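Local coordinates for dipicolinate synthase subunit B (Bacillus halodurans, PDB 3LQK), which probably acts as the flavoprotein-family subunit of the synthase that makes dipicolinate, a characteristic small molecule of Bacillus spores, at residues K77-P80 with F81-T85; N142-R145 with L146-T149; G186-Y189 with Q190-I194. All coordinates share one frame; numbering follows the deposited sequence.

Interaction 1 (K77-P80 with F81-T85)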
loop_
_atom_site.group_PDB
_atom_site.type_symbol
_atom_site.label_atom_id
_atom_site.label_comp_id
_atom_site.label_asym_id
_atom_site.label_seq_id
_atom_site.Cartn_x
_atom_site.Cartn_y
_atom_site.Cartn_z
ATOM N N LYS A 77 -12.432 7.962 -28.591
ATOM C CA LYS A 77 -12.552 6.706 -29.339
ATOM C C LYS A 77 -12.542 5.447 -28.444
ATOM O O LYS A 77 -13.119 4.401 -28.811
ATOM C CB LYS A 77 -11.427 6.612 -30.384
ATOM C CG LYS A 77 -11.699 7.399 -31.700
ATOM C CD LYS A 77 -10.428 7.456 -32.545
ATOM C CE LYS A 77 -10.569 8.363 -33.796
ATOM N NZ LYS A 77 -9.223 8.537 -34.431
ATOM N N ALA A 78 -11.888 5.536 -27.287
ATOM C CA ALA A 78 -11.721 4.388 -26.378
ATOM C C ALA A 78 -12.919 4.171 -25.519
ATOM O O ALA A 78 -13.235 3.048 -25.168
ATOM C CB ALA A 78 -10.470 4.566 -25.477
ATOM N N GLU A 79 -13.609 5.249 -25.171
ATOM C CA GLU A 79 -14.686 5.163 -24.189
ATOM C C GLU A 79 -15.885 4.249 -24.530
ATOM O O GLU A 79 -16.440 3.595 -23.632
ATOM C CB GLU A 79 -15.146 6.589 -23.841
ATOM C CG GLU A 79 -16.178 6.676 -22.698
ATOM C CD GLU A 79 -17.633 6.411 -23.170
ATOM O OE1 GLU A 79 -17.919 6.448 -24.414
ATOM O OE2 GLU A 79 -18.468 6.109 -22.270
ATOM N N PRO A 80 -16.312 4.220 -25.799
ATOM C CA PRO A 80 -17.420 3.342 -26.198
ATOM C C PRO A 80 -17.165 1.868 -26.045
ATOM O O PRO A 80 -18.111 1.114 -26.046
ATOM C CB PRO A 80 -17.621 3.645 -27.665
ATOM C CG PRO A 80 -17.091 5.100 -27.790
ATOM C CD PRO A 80 -15.894 5.118 -26.881
ATOM N N PHE A 81 -15.904 1.455 -25.923
ATOM C CA PHE A 81 -15.601 0.044 -25.591
ATOM C C PHE A 81 -16.086 -0.438 -24.215
ATOM O O PHE A 81 -15.977 -1.624 -23.927
ATOM C CB PHE A 81 -14.135 -0.265 -25.801
ATOM C CG PHE A 81 -13.745 -0.151 -27.212
ATOM C CD1 PHE A 81 -13.789 -1.252 -28.050
ATOM C CD2 PHE A 81 -13.431 1.090 -27.761
ATOM C CE1 PHE A 81 -13.475 -1.125 -29.415
ATOM C CE2 PHE A 81 -13.095 1.226 -29.108
ATOM C CZ PHE A 81 -13.093 0.105 -29.931
ATOM N N GLY A 82 -16.645 0.473 -23.407
ATOM C CA GLY A 82 -17.403 0.117 -22.213
ATOM C C GLY A 82 -18.852 -0.201 -22.552
ATOM O O GLY A 82 -19.235 -1.361 -22.574
ATOM N N PRO A 83 -19.661 0.840 -22.800
ATOM C CA PRO A 83 -21.097 0.611 -22.959
ATOM C C PRO A 83 -21.591 0.170 -24.358
ATOM O O PRO A 83 -22.625 -0.499 -24.419
ATOM C CB PRO A 83 -21.704 1.967 -22.573
ATOM C CG PRO A 83 -20.638 2.961 -22.803
ATOM C CD PRO A 83 -19.372 2.246 -22.443
ATOM N N LYS A 84 -20.876 0.507 -25.445
ATOM C CA LYS A 84 -21.400 0.296 -26.814
ATOM C C LYS A 84 -20.806 -0.873 -27.545
ATOM O O LYS A 84 -21.555 -1.640 -28.120
ATOM C CB LYS A 84 -21.186 1.537 -27.703
ATOM C CG LYS A 84 -22.516 2.133 -28.225
ATOM C CD LYS A 84 -22.324 3.393 -29.153
ATOM C CE LYS A 84 -23.601 4.355 -29.051
ATOM N NZ LYS A 84 -23.550 5.691 -29.786
ATOM N N THR A 85 -19.462 -0.974 -27.571
ATOM C CA THR A 85 -18.758 -1.973 -28.408
ATOM C C THR A 85 -17.774 -2.776 -27.539
ATOM O O THR A 85 -16.580 -2.645 -27.691
ATOM C CB THR A 85 -18.001 -1.313 -29.584
ATOM O OG1 THR A 85 -17.034 -0.362 -29.091
ATOM C CG2 THR A 85 -18.992 -0.569 -30.601
#

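Interaction 2 (N142-R145 with L146-T149)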
loop_
_atom_site.group_PDB
_atom_site.type_symbol
_atom_site.label_atom_id
_atom_site.label_comp_id
_atom_site.label_asym_id
_atom_site.label_seq_id
_atom_site.Cartn_x
_atom_site.Cartn_y
_atom_site.Cartn_z
ATOM N N ASN A 142 3.318 -3.058 -7.878
ATOM C CA ASN A 142 2.320 -2.763 -8.857
ATOM C C ASN A 142 1.976 -4.049 -9.624
ATOM O O ASN A 142 0.805 -4.399 -9.807
ATOM C CB ASN A 142 2.784 -1.659 -9.823
ATOM C CG ASN A 142 2.928 -0.288 -9.156
ATOM O OD1 ASN A 142 2.157 0.075 -8.298
ATOM N ND2 ASN A 142 3.848 0.507 -9.643
ATOM N N ILE A 143 3.019 -4.730 -10.064
ATOM C CA ILE A 143 2.882 -6.000 -10.769
ATOM C C ILE A 143 2.141 -7.016 -9.934
ATOM O O ILE A 143 1.197 -7.653 -10.400
ATOM C CB ILE A 143 4.291 -6.566 -11.149
ATOM C CG1 ILE A 143 4.872 -5.648 -12.257
ATOM C CG2 ILE A 143 4.175 -8.013 -11.606
ATOM C CD1 ILE A 143 6.220 -5.962 -12.722
HETATM N N MSE A 144 2.552 -7.166 -8.685
HETATM C CA MSE A 144 1.922 -8.188 -7.840
HETATM C C MSE A 144 0.540 -7.751 -7.470
HETATM O O MSE A 144 -0.366 -8.583 -7.415
HETATM C CB MSE A 144 2.730 -8.439 -6.582
HETATM C CG MSE A 144 3.964 -9.287 -6.813
HETATM SE SE MSE A 144 3.529 -10.889 -7.843
HETATM C CE MSE A 144 5.281 -11.307 -8.511
ATOM N N ARG A 145 0.288 -6.473 -7.309
ATOM C CA ARG A 145 -1.081 -6.041 -7.155
ATOM C C ARG A 145 -1.983 -6.469 -8.347
ATOM O O ARG A 145 -3.012 -7.039 -8.171
ATOM C CB ARG A 145 -1.185 -4.545 -6.902
ATOM C CG ARG A 145 -2.603 -4.055 -6.661
ATOM C CD ARG A 145 -2.769 -2.549 -6.580
ATOM N NE ARG A 145 -1.881 -1.953 -5.625
ATOM C CZ ARG A 145 -0.971 -1.024 -5.892
ATOM N NH1 ARG A 145 -0.813 -0.529 -7.089
ATOM N NH2 ARG A 145 -0.195 -0.583 -4.948
ATOM N N LEU A 146 -1.521 -6.224 -9.550
ATOM C CA LEU A 146 -2.289 -6.573 -10.730
ATOM C C LEU A 146 -2.518 -8.090 -10.864
ATOM O O LEU A 146 -3.586 -8.515 -11.235
ATOM C CB LEU A 146 -1.561 -6.029 -11.979
ATOM C CG LEU A 146 -1.539 -4.513 -12.180
ATOM C CD1 LEU A 146 -0.480 -4.125 -13.206
ATOM C CD2 LEU A 146 -2.919 -3.878 -12.525
HETATM N N MSE A 147 -1.482 -8.876 -10.585
HETATM C CA MSE A 147 -1.466 -10.345 -10.699
HETATM C C MSE A 147 -2.544 -10.948 -9.812
HETATM O O MSE A 147 -3.038 -12.053 -10.118
HETATM C CB MSE A 147 -0.138 -10.917 -10.136
HETATM C CG MSE A 147 0.975 -11.069 -11.119
HETATM SE SE MSE A 147 0.671 -12.677 -12.208
HETATM C CE MSE A 147 0.919 -14.002 -10.820
ATOM N N ALA A 148 -2.825 -10.274 -8.674
ATOM C CA ALA A 148 -3.835 -10.767 -7.704
ATOM C C ALA A 148 -5.247 -10.188 -7.923
ATOM O O ALA A 148 -6.163 -10.576 -7.223
ATOM C CB ALA A 148 -3.364 -10.475 -6.219
ATOM N N THR A 149 -5.431 -9.302 -8.901
ATOM C CA THR A 149 -6.651 -8.553 -9.050
ATOM C C THR A 149 -7.609 -9.294 -9.956
ATOM O O THR A 149 -7.171 -9.932 -10.938
ATOM C CB THR A 149 -6.389 -7.169 -9.699
ATOM O OG1 THR A 149 -5.581 -6.402 -8.828
ATOM C CG2 THR A 149 -7.667 -6.423 -9.991
#

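Interaction 3 (G186-Y189 with Q190-I194)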
loop_
_atom_site.group_PDB
_atom_site.type_symbol
_atom_site.label_atom_id
_atom_site.label_comp_id
_atom_site.label_asym_id
_atom_site.label_seq_id
_atom_site.Cartn_x
_atom_site.Cartn_y
_atom_site.Cartn_z
ATOM N N GLY A 186 -11.399 -17.469 -17.487
ATOM C CA GLY A 186 -11.249 -17.050 -16.124
ATOM C C GLY A 186 -10.000 -17.570 -15.453
ATOM O O GLY A 186 -9.947 -17.574 -14.251
ATOM N N GLN A 187 -8.976 -17.951 -16.214
ATOM C CA GLN A 187 -7.765 -18.561 -15.628
ATOM C C GLN A 187 -6.485 -17.846 -16.080
ATOM O O GLN A 187 -6.394 -17.375 -17.241
ATOM C CB GLN A 187 -7.620 -20.056 -16.052
ATOM C CG GLN A 187 -8.787 -21.000 -15.778
ATOM C CD GLN A 187 -9.146 -21.090 -14.294
ATOM O OE1 GLN A 187 -8.308 -20.836 -13.420
ATOM N NE2 GLN A 187 -10.414 -21.441 -13.996
ATOM N N GLN A 188 -5.515 -17.811 -15.171
ATOM C CA GLN A 188 -4.146 -17.491 -15.434
ATOM C C GLN A 188 -3.462 -18.720 -16.060
ATOM O O GLN A 188 -3.419 -19.775 -15.455
ATOM C CB GLN A 188 -3.398 -17.135 -14.117
ATOM C CG GLN A 188 -1.918 -16.875 -14.298
ATOM C CD GLN A 188 -1.597 -15.723 -15.316
ATOM O OE1 GLN A 188 -1.958 -14.568 -15.096
ATOM N NE2 GLN A 188 -0.892 -16.050 -16.387
ATOM N N TYR A 189 -2.884 -18.537 -17.244
ATOM C CA TYR A 189 -2.122 -19.557 -17.931
ATOM C C TYR A 189 -0.832 -19.820 -17.171
ATOM O O TYR A 189 -0.187 -18.884 -16.667
ATOM C CB TYR A 189 -1.832 -19.091 -19.376
ATOM C CG TYR A 189 -1.037 -20.066 -20.216
ATOM C CD1 TYR A 189 -1.581 -21.257 -20.703
ATOM C CD2 TYR A 189 0.251 -19.780 -20.530
ATOM C CE1 TYR A 189 -0.782 -22.161 -21.504
ATOM C CE2 TYR A 189 1.037 -20.628 -21.294
ATOM C CZ TYR A 189 0.545 -21.807 -21.760
ATOM O OH TYR A 189 1.418 -22.536 -22.472
ATOM N N GLN A 190 -0.446 -21.094 -17.107
ATOM C CA GLN A 190 0.634 -21.552 -16.265
ATOM C C GLN A 190 1.594 -22.343 -17.042
ATOM O O GLN A 190 1.193 -23.003 -17.968
ATOM C CB GLN A 190 0.091 -22.433 -15.162
ATOM C CG GLN A 190 -0.737 -21.714 -14.101
ATOM C CD GLN A 190 -0.005 -20.589 -13.336
ATOM O OE1 GLN A 190 -0.669 -19.730 -12.690
ATOM N NE2 GLN A 190 1.315 -20.577 -13.381
ATOM N N PRO A 191 2.900 -22.302 -16.707
ATOM C CA PRO A 191 3.595 -21.545 -15.714
ATOM C C PRO A 191 3.663 -20.086 -16.092
ATOM O O PRO A 191 3.945 -19.731 -17.213
ATOM C CB PRO A 191 4.979 -22.192 -15.691
ATOM C CG PRO A 191 5.166 -22.807 -17.066
ATOM C CD PRO A 191 3.787 -23.268 -17.407
ATOM N N VAL A 192 3.363 -19.211 -15.144
ATOM C CA VAL A 192 3.430 -17.812 -15.385
ATOM C C VAL A 192 4.854 -17.317 -15.264
ATOM O O VAL A 192 5.204 -16.276 -15.808
ATOM C CB VAL A 192 2.436 -17.045 -14.488
ATOM C CG1 VAL A 192 2.782 -17.255 -12.992
ATOM C CG2 VAL A 192 2.363 -15.539 -14.907
ATOM N N LEU A 193 5.693 -18.048 -14.559
ATOM C CA LEU A 193 7.097 -17.665 -14.450
ATOM C C LEU A 193 7.863 -18.558 -15.404
ATOM O O LEU A 193 7.815 -19.799 -15.277
ATOM C CB LEU A 193 7.611 -17.896 -13.047
ATOM C CG LEU A 193 7.552 -16.738 -12.061
ATOM C CD1 LEU A 193 6.290 -15.979 -12.144
ATOM C CD2 LEU A 193 7.884 -17.118 -10.611
ATOM N N ILE A 194 8.524 -17.953 -16.374
ATOM C CA ILE A 194 9.350 -18.713 -17.302
ATOM C C ILE A 194 10.823 -18.216 -17.339
ATOM O O ILE A 194 11.169 -17.202 -16.700
ATOM C CB ILE A 194 8.687 -18.741 -18.703
ATOM C CG1 ILE A 194 8.337 -17.318 -19.232
ATOM C CG2 ILE A 194 7.411 -19.641 -18.669
ATOM C CD1 ILE A 194 9.481 -16.449 -19.520
#

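Interaction 1 (K77-P80 with F81-T85)
Phe81 turns the edge of its ring back onto the last turn of helix 75-78. Ring atom CE2 lies 3.2 Å from Lys77 O, and CD2 is 3.3 Å from Ala78 O, both carbonyls sitting close to the ring plane. This is the tight part of the contact. Ala78 O also accepts Phe81 N at 3.2 Å, so one oxygen meets both the backbone and the ring edge of the same phenylalanine. The torsion places CG beside the backbone N (chi1 -65°) and sends the ring inward, where Phe41 meets it edge-to-face and Val72, Thr39 and Leu87 pack against it. Thr85 OG1 sits over one ring face, offset toward the rim.

The solvent side is looser. Glu79 bends at chi2 and crosses Pro83 at roughly a right angle, OE2 coming no nearer than 3.9 Å to Pro83 CG. Its side chain comes within about 3 Å of a bound phosphate ion, probably from the crystallisation liquor. Lys84 rests CB 4.1 Å from Pro80 CB, then runs outward in an extended chain.

Gly82 N bonds to Glu79 O at 3.1 Å, and Pro80 O is gripped twice, by Lys84 N and by Thr85 N, each at 2.9 Å. The turn is thus closed by backbone hydrogen bonds, with the aromatic ring its apolar anchor and the charged ends left at its outer margin.

Interaction 2 (N142-R145 with L146-T149)
Met144 and Met147, both selenomethionines, set CG beside the backbone N and opposite the carbonyl carbon (chi1 -77° and -91°). Both chains bend again at chi2, and they end up side by side, pointing the same way, with Met144 SE 4.2 Å from Met147 CG. In Thr149 the same kind of turn (chi1 -64°) swings the hydroxyl back to the helix end, where OG1 donates to Arg145 O at 2.7 Å from above the carbonyl plane. Arg145 O takes a second, weak bond from Ala148 N, whose shorter bond goes to Met144 O at 3.2 Å. Two acceptors in the last turn are therefore served by a side chain and a shared amide.

Just before these, Leu146 N and Met147 N make regular helical bonds to Asn142 O and Ile143 O, each 3.0 Å. Leu146 also lays its CG 3.3 Å from Asn142 O. At the polar edge, Arg145 NH1 binds Ala104 O and reaches Asn142 OD1 only weakly, at 3.3 Å, while Asn142 ND2 holds Asn139.

Met144 packs on Met144 of a second subunit, and Lys150 of a third subunit donates to Met147 O and Thr149 O. Ile143, Leu146 and Met147 cover Phe154 of strand 152-159: this is the C-terminal end of the helix in a beta-alpha-beta crossover between the parallel strands 126-132 and 152-159.

Interaction 3 (G186-Y189 with Q190-I194)
The extended tail that follows the Schellman motif of helix 176-184 brings Gln188 and Tyr189 against Gln190 and Val192. The motif itself is made by Gln187 N bonding to Ala182 O and Gly186 N to Ala183 O, with Gly186 at positive phi as the residue that turns the chain away.

Gln188 then folds its amide forward along the tail: its bend at chi2 (58°) lets NE2 donate to Tyr189 O at 2.9 Å, nearly straight at 174°, in the carbonyl plane and on a lone pair. NE2 makes a second bond to Phe154 O, and these two bonds fix the rotation of the amide. Val192 CG2 lies 3.6 Å from that same NE2, its side chain crossing the glutamine at about a right angle. Gln190 CG, set beside its own backbone N by chi1, comes within 3.6 Å of Gln188 O, and the two glutamine side chains likewise cross.

On the other flank, the Tyr189 ring presents one face to Gln190 O, with CZ 4.0 Å away. That carbonyl belongs to the cis peptide before Pro191, which kinks the chain here.

Tyr189 touches Pro156 of strand 152-159 and also Glu178, Thr179 and Ala182 of helix 176-184. Val192 bonds through its backbone to Phe157, and Gln159 of a second subunit accepts Leu193 N, so the tail runs along the strand and into the subunit interface.

How the interactions relate
Interaction 2 is the buried contact of the three, a helix end packed on strand 152-159, helix 97-104 and neighbouring subunits. Interaction 3 lies at the surface of the chain and borrows that same strand, and the two meet where Met147 SE packs 4.3 Å from Val192 CG2; both also touch a second subunit. Interaction 1 stands apart, its nearest atoms about 17 Å from interaction 2, in a partly buried turn that no other chain of the assembly touches. The chemistry follows the place: backbone turn bonds with an inward aromatic ring at 77-85, helical bonds with selenomethionine packing at 142-149, and a hydrogen bond from a side-chain amide to the backbone in the irregular tail at 186-194.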